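Local coordinates for rhodanese domain-containing protein (Thermoplasma volcanium GSS1, PDB 3GK5), which is of unknown function but has a rhodanese-like domain, isolated here from a longer protein, and may therefore handle sulfur as rhodanese sulfurtransferases do, at residues A[24-29]-A[39-44]; A[67-72]-A[82-87]. All coordinates share one frame; numbering follows the deposited sequence.

Interaction 1. Residues A[24-29]-A[39-44]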
loop_
_atom_site.group_PDB
_atom_site.type_symbol
_atom_site.label_atom_id
_atom_site.label_comp_id
_atom_site.label_asym_id
_atom_site.label_seq_id
_atom_site.Cartn_x
_atom_site.Cartn_y
_atom_site.Cartn_z
ATOM N N ARG A 24 2.222 -1.972 6.862
ATOM C CA ARG A 24 2.891 -2.981 7.670
ATOM C C ARG A 24 3.644 -2.278 8.791
ATOM O O ARG A 24 3.787 -1.058 8.781
ATOM C CB ARG A 24 3.879 -3.771 6.806
ATOM C CG ARG A 24 3.242 -4.469 5.616
ATOM C CD ARG A 24 4.251 -5.326 4.885
ATOM N NE ARG A 24 5.280 -4.506 4.255
ATOM C CZ ARG A 24 6.477 -4.952 3.898
ATOM N NH1 ARG A 24 6.806 -6.219 4.111
ATOM N NH2 ARG A 24 7.343 -4.130 3.329
ATOM N N GLU A 25 4.122 -3.055 9.755
ATOM C CA GLU A 25 4.876 -2.499 10.868
ATOM C C GLU A 25 6.252 -2.113 10.343
ATOM O O GLU A 25 6.783 -2.758 9.442
ATOM C CB GLU A 25 4.998 -3.519 12.007
ATOM C CG GLU A 25 3.655 -3.882 12.636
ATOM C CD GLU A 25 2.865 -2.654 13.056
ATOM O OE1 GLU A 25 1.636 -2.614 12.813
ATOM O OE2 GLU A 25 3.472 -1.724 13.635
ATOM N N PRO A 26 6.846 -1.051 10.903
ATOM C CA PRO A 26 8.165 -0.549 10.501
ATOM C C PRO A 26 9.306 -1.557 10.383
ATOM O O PRO A 26 10.148 -1.429 9.490
ATOM C CB PRO A 26 8.445 0.560 11.522
ATOM C CG PRO A 26 7.575 0.187 12.700
ATOM C CD PRO A 26 6.320 -0.297 12.052
ATOM N N PHE A 27 9.339 -2.562 11.254
ATOM C CA PHE A 27 10.413 -3.559 11.202
ATOM C C PHE A 27 10.313 -4.442 9.977
ATOM O O PHE A 27 11.266 -5.124 9.623
ATOM C CB PHE A 27 10.404 -4.451 12.454
ATOM C CG PHE A 27 9.262 -5.437 12.505
ATOM C CD1 PHE A 27 9.333 -6.655 11.830
ATOM C CD2 PHE A 27 8.127 -5.158 13.260
ATOM C CE1 PHE A 27 8.285 -7.586 11.915
ATOM C CE2 PHE A 27 7.078 -6.075 13.352
ATOM C CZ PHE A 27 7.159 -7.292 12.679
ATOM N N GLU A 28 9.154 -4.434 9.337
ATOM C CA GLU A 28 8.942 -5.257 8.162
ATOM C C GLU A 28 9.514 -4.634 6.908
ATOM O O GLU A 28 9.839 -5.339 5.962
ATOM C CB GLU A 28 7.445 -5.512 7.967
ATOM C CG GLU A 28 6.826 -6.393 9.035
ATOM C CD GLU A 28 5.332 -6.583 8.861
ATOM O OE1 GLU A 28 4.550 -5.823 9.467
ATOM O OE2 GLU A 28 4.940 -7.497 8.112
ATOM N N LEU A 29 9.635 -3.312 6.891
ATOM C CA LEU A 29 10.155 -2.636 5.711
ATOM C C LEU A 29 11.664 -2.744 5.551
ATOM O O LEU A 29 12.189 -2.550 4.462
ATOM C CB LEU A 29 9.734 -1.161 5.703
ATOM C CG LEU A 29 8.355 -0.861 5.107
ATOM C CD1 LEU A 29 7.288 -1.510 5.948
ATOM C CD2 LEU A 29 8.129 0.662 5.025
ATOM N N ASN A 39 4.938 4.919 4.812
ATOM C CA ASN A 39 4.654 3.882 5.791
ATOM C C ASN A 39 3.729 4.317 6.925
ATOM O O ASN A 39 4.058 5.203 7.714
ATOM C CB ASN A 39 5.964 3.362 6.388
ATOM C CG ASN A 39 5.760 2.224 7.379
ATOM O OD1 ASN A 39 6.558 2.058 8.308
ATOM N ND2 ASN A 39 4.706 1.423 7.180
ATOM N N ILE A 40 2.560 3.693 6.978
ATOM C CA ILE A 40 1.605 3.943 8.035
ATOM C C ILE A 40 1.085 2.597 8.530
ATOM O O ILE A 40 0.259 1.954 7.875
ATOM C CB ILE A 40 0.408 4.788 7.573
ATOM C CG1 ILE A 40 0.885 6.182 7.146
ATOM C CG2 ILE A 40 -0.590 4.936 8.738
ATOM C CD1 ILE A 40 -0.211 7.074 6.564
ATOM N N PRO A 41 1.583 2.140 9.688
ATOM C CA PRO A 41 1.136 0.855 10.242
ATOM C C PRO A 41 -0.349 0.934 10.566
ATOM O O PRO A 41 -0.823 1.988 10.960
ATOM C CB PRO A 41 1.994 0.707 11.496
ATOM C CG PRO A 41 3.261 1.421 11.117
ATOM C CD PRO A 41 2.738 2.667 10.438
ATOM N N ILE A 42 -1.079 -0.165 10.385
ATOM C CA ILE A 42 -2.517 -0.197 10.666
ATOM C C ILE A 42 -2.847 0.193 12.105
ATOM O O ILE A 42 -3.993 0.516 12.423
ATOM C CB ILE A 42 -3.122 -1.603 10.431
ATOM C CG1 ILE A 42 -2.219 -2.651 11.066
ATOM C CG2 ILE A 42 -3.330 -1.857 8.954
ATOM C CD1 ILE A 42 -2.688 -4.069 10.856
ATOM N N SER A 43 -1.848 0.149 12.981
ATOM C CA SER A 43 -2.057 0.490 14.386
ATOM C C SER A 43 -1.988 1.991 14.588
ATOM O O SER A 43 -2.172 2.499 15.700
ATOM C CB SER A 43 -1.008 -0.192 15.255
ATOM O OG SER A 43 -1.122 -1.603 15.139
ATOM N N GLU A 44 -1.731 2.700 13.499
ATOM C CA GLU A 44 -1.639 4.144 13.551
ATOM C C GLU A 44 -2.531 4.759 12.497
ATOM O O GLU A 44 -2.874 5.933 12.587
ATOM C CB GLU A 44 -0.198 4.593 13.318
ATOM C CG GLU A 44 0.808 3.942 14.233
ATOM C CD GLU A 44 2.214 4.439 13.988
ATOM O OE1 GLU A 44 3.167 3.783 14.462
ATOM O OE2 GLU A 44 2.374 5.489 13.327
#
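The carboxamide of Asn39 meets the backbone carbonyl of Arg24 at the sheet edge of this rhodanese-like alpha/beta domain, where the chain leaves the parallel strands 19-22 and 38-39 and turns into the short helices that follow them. With CG anti to the backbone N (chi1 -177°), Asn39 directs its amide toward 24-29. ND2 donates to Arg24 O at 3.1 Å in a nearly straight bond of 166°, with the acceptor lying almost in the amide plane. Seen from the acceptor, the donor is tilted 26° from the plane of the carbonyl. The same nitrogen also bonds to Asp22 O, so one amide group grips two carbonyls of the neighbouring strand and its exit. Leu29 crosses Asn39 obliquely, its CD2 lying over one face of the carboxamide, 3.7 Å from Asn39 CG. Farther along the amide, OD1 approaches Pro26 CA.

The two prolines form the apolar part of the contact. Their side chains cross at about a right angle, and Pro26 CD touches Pro41 CG at 3.6 Å. Pro41 CG also presses on Arg24 O, 3.4 Å away, so this carbonyl is flanked by a polar donor and a pyrrolidine carbon. Glu25 starts out pointing away from 39-44, but its chain bends at chi2 and brings the carboxylate back alongside the Pro41 ring. There its two oxygens straddle one carbon: Glu25 OE1 and OE2 each lie 3.6 Å from Pro41 CB.

Interaction 2. Residues A[67-72]-A[82-87]; sequences RSAAAV and IVDVEG
Val72 and Asp84 lose the most surface as helix 66-76 packs on strand 82-85 within a beta-alpha-beta unit that starts at strand 58-61. In rhodaneses the loop between that first strand and this helix carries the active-site cysteine. The helix segment runs nearly antiparallel to the strand (164°), their axes 7.9 Å apart.

Val72 splits its two methyls between neighbours on the strand. CG2 drops onto Asp84, coming within 3.5 Å of Asp84 CB, and the two side chains cross at about a right angle. CG1, anti to the backbone N (chi1 176°), goes to Ile82 instead; these two side chains run past each other in opposite directions, Val72 CG1 lying 3.8 Å from Ile82 CG1. The end of Ile82 continues toward the helix backbone, CD1 lying 3.8 Å from Val72 O. Val72 also touches Val60 of strand 58-61, so its isopropyl group belongs to the layer between helix and sheet.

Beyond its aliphatic CB, Asp84 turns polar. Ser68 OG donates a short hydrogen bond of 2.6 Å to the syn lone pair of Asp84 OD1, while OD2 is held by Tyr3 OH near the chain start. A bound water donates to Ser68 OG and to Val85 O, both at 2.8 Å, and thus links the first turn of the helix to the strand end.

Both carboxylate oxygens of this buried aspartate therefore have hydroxyl partners. Since it also lies beside the N-terminal turn of the helix, the helix dipole would be expected to favour its ionised form and offset the cost of burying a charge.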
loop_
_atom_site.group_PDB
_atom_site.type_symbol
_atom_site.label_atom_id
_atom_site.label_comp_id
_atom_site.label_asym_id
_atom_site.label_seq_id
_atom_site.Cartn_x
_atom_site.Cartn_y
_atom_site.Cartn_z
ATOM N N ARG A 67 -4.175 -7.248 5.893
ATOM C CA ARG A 67 -4.234 -5.964 6.587
ATOM C C ARG A 67 -4.570 -4.816 5.636
ATOM O O ARG A 67 -5.241 -3.855 6.014
ATOM C CB ARG A 67 -2.902 -5.693 7.295
ATOM C CG ARG A 67 -2.594 -6.686 8.420
ATOM C CD ARG A 67 -1.186 -6.513 8.966
ATOM N NE ARG A 67 -0.184 -6.949 7.992
ATOM C CZ ARG A 67 1.133 -6.823 8.146
ATOM N NH1 ARG A 67 1.949 -7.260 7.194
ATOM N NH2 ARG A 67 1.635 -6.251 9.239
ATOM N N SER A 68 -4.098 -4.915 4.400
ATOM C CA SER A 68 -4.376 -3.891 3.412
ATOM C C SER A 68 -5.882 -3.844 3.139
ATOM O O SER A 68 -6.470 -2.767 3.059
ATOM C CB SER A 68 -3.620 -4.193 2.119
ATOM O OG SER A 68 -3.912 -5.502 1.679
ATOM N N ALA A 69 -6.503 -5.015 3.014
ATOM C CA ALA A 69 -7.936 -5.100 2.742
ATOM C C ALA A 69 -8.748 -4.324 3.760
ATOM O O ALA A 69 -9.664 -3.580 3.398
ATOM C CB ALA A 69 -8.385 -6.553 2.733
ATOM N N ALA A 70 -8.409 -4.498 5.032
ATOM C CA ALA A 70 -9.121 -3.814 6.103
ATOM C C ALA A 70 -8.899 -2.300 6.069
ATOM O O ALA A 70 -9.791 -1.524 6.415
ATOM C CB ALA A 70 -8.704 -4.381 7.440
ATOM N N ALA A 71 -7.718 -1.883 5.629
ATOM C CA ALA A 71 -7.403 -0.462 5.539
ATOM C C ALA A 71 -8.198 0.189 4.403
ATOM O O ALA A 71 -8.663 1.319 4.521
ATOM C CB ALA A 71 -5.906 -0.266 5.300
ATOM N N VAL A 72 -8.349 -0.526 3.298
ATOM C CA VAL A 72 -9.076 0.017 2.173
ATOM C C VAL A 72 -10.535 0.300 2.496
ATOM O O VAL A 72 -11.048 1.358 2.158
ATOM C CB VAL A 72 -9.006 -0.920 0.974
ATOM C CG1 VAL A 72 -9.864 -0.367 -0.153
ATOM C CG2 VAL A 72 -7.560 -1.059 0.520
ATOM N N ILE A 82 -8.274 5.214 -2.928
ATOM C CA ILE A 82 -7.291 4.174 -2.624
ATOM C C ILE A 82 -7.721 2.832 -3.191
ATOM O O ILE A 82 -8.905 2.590 -3.404
ATOM C CB ILE A 82 -7.066 3.987 -1.092
ATOM C CG1 ILE A 82 -8.118 3.042 -0.504
ATOM C CG2 ILE A 82 -7.105 5.336 -0.382
ATOM C CD1 ILE A 82 -9.537 3.555 -0.553
ATOM N N VAL A 83 -6.746 1.962 -3.430
ATOM C CA VAL A 83 -6.998 0.633 -3.969
ATOM C C VAL A 83 -6.189 -0.383 -3.169
ATOM O O VAL A 83 -5.179 -0.029 -2.573
ATOM C CB VAL A 83 -6.559 0.559 -5.429
ATOM C CG1 VAL A 83 -7.394 1.514 -6.275
ATOM C CG2 VAL A 83 -5.087 0.918 -5.523
ATOM N N ASP A 84 -6.630 -1.637 -3.157
ATOM C CA ASP A 84 -5.931 -2.697 -2.424
ATOM C C ASP A 84 -5.011 -3.452 -3.387
ATOM O O ASP A 84 -5.391 -3.719 -4.527
ATOM C CB ASP A 84 -6.960 -3.657 -1.794
ATOM C CG ASP A 84 -6.323 -4.747 -0.947
ATOM O OD1 ASP A 84 -5.393 -4.434 -0.170
ATOM O OD2 ASP A 84 -6.762 -5.920 -1.037
ATOM N N VAL A 85 -3.801 -3.776 -2.941
ATOM C CA VAL A 85 -2.855 -4.503 -3.786
ATOM C C VAL A 85 -2.910 -6.009 -3.498
ATOM O O VAL A 85 -2.556 -6.469 -2.406
ATOM C CB VAL A 85 -1.397 -4.015 -3.571
ATOM C CG1 VAL A 85 -0.451 -4.781 -4.484
ATOM C CG2 VAL A 85 -1.290 -2.528 -3.824
ATOM N N GLU A 86 -3.341 -6.769 -4.497
ATOM C CA GLU A 86 -3.474 -8.219 -4.380
ATOM C C GLU A 86 -2.166 -8.960 -4.116
ATOM O O GLU A 86 -1.160 -8.717 -4.778
ATOM C CB GLU A 86 -4.119 -8.760 -5.657
ATOM C CG GLU A 86 -5.397 -8.023 -6.022
ATOM C CD GLU A 86 -5.808 -8.209 -7.469
ATOM O OE1 GLU A 86 -6.854 -7.639 -7.859
ATOM O OE2 GLU A 86 -5.089 -8.916 -8.213
ATOM N N GLY A 87 -2.200 -9.872 -3.150
ATOM C CA GLY A 87 -1.027 -10.658 -2.819
ATOM C C GLY A 87 -0.033 -9.999 -1.880
ATOM O O GLY A 87 0.902 -10.647 -1.403
HETATM O O HOH W 1 -1.610 -5.793 0.098
#

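How the interactions relate
Arg67 joins the two contacts, whose centres are 14 Å apart. It starts the helix segment of interaction 2, but its side chain leaves the helix on the side away from strand 82-85, and its NH2 reaches Glu28 OE1 of interaction 1 in a salt bridge of 3.0 Å. Ile42 CD1 packs on Arg67 CD at 3.4 Å, and Arg24 CG lies 3.5 Å from Arg67 NH1. Both contacts reach the loop before the helix: Arg24 and Glu28 of interaction 1 touch Ala63, and Arg67 and Ser68 of interaction 2 touch Cys62. This loop corresponds to the cysteine-bearing active-site loop of rhodaneses, so both contacts probably border the functional site.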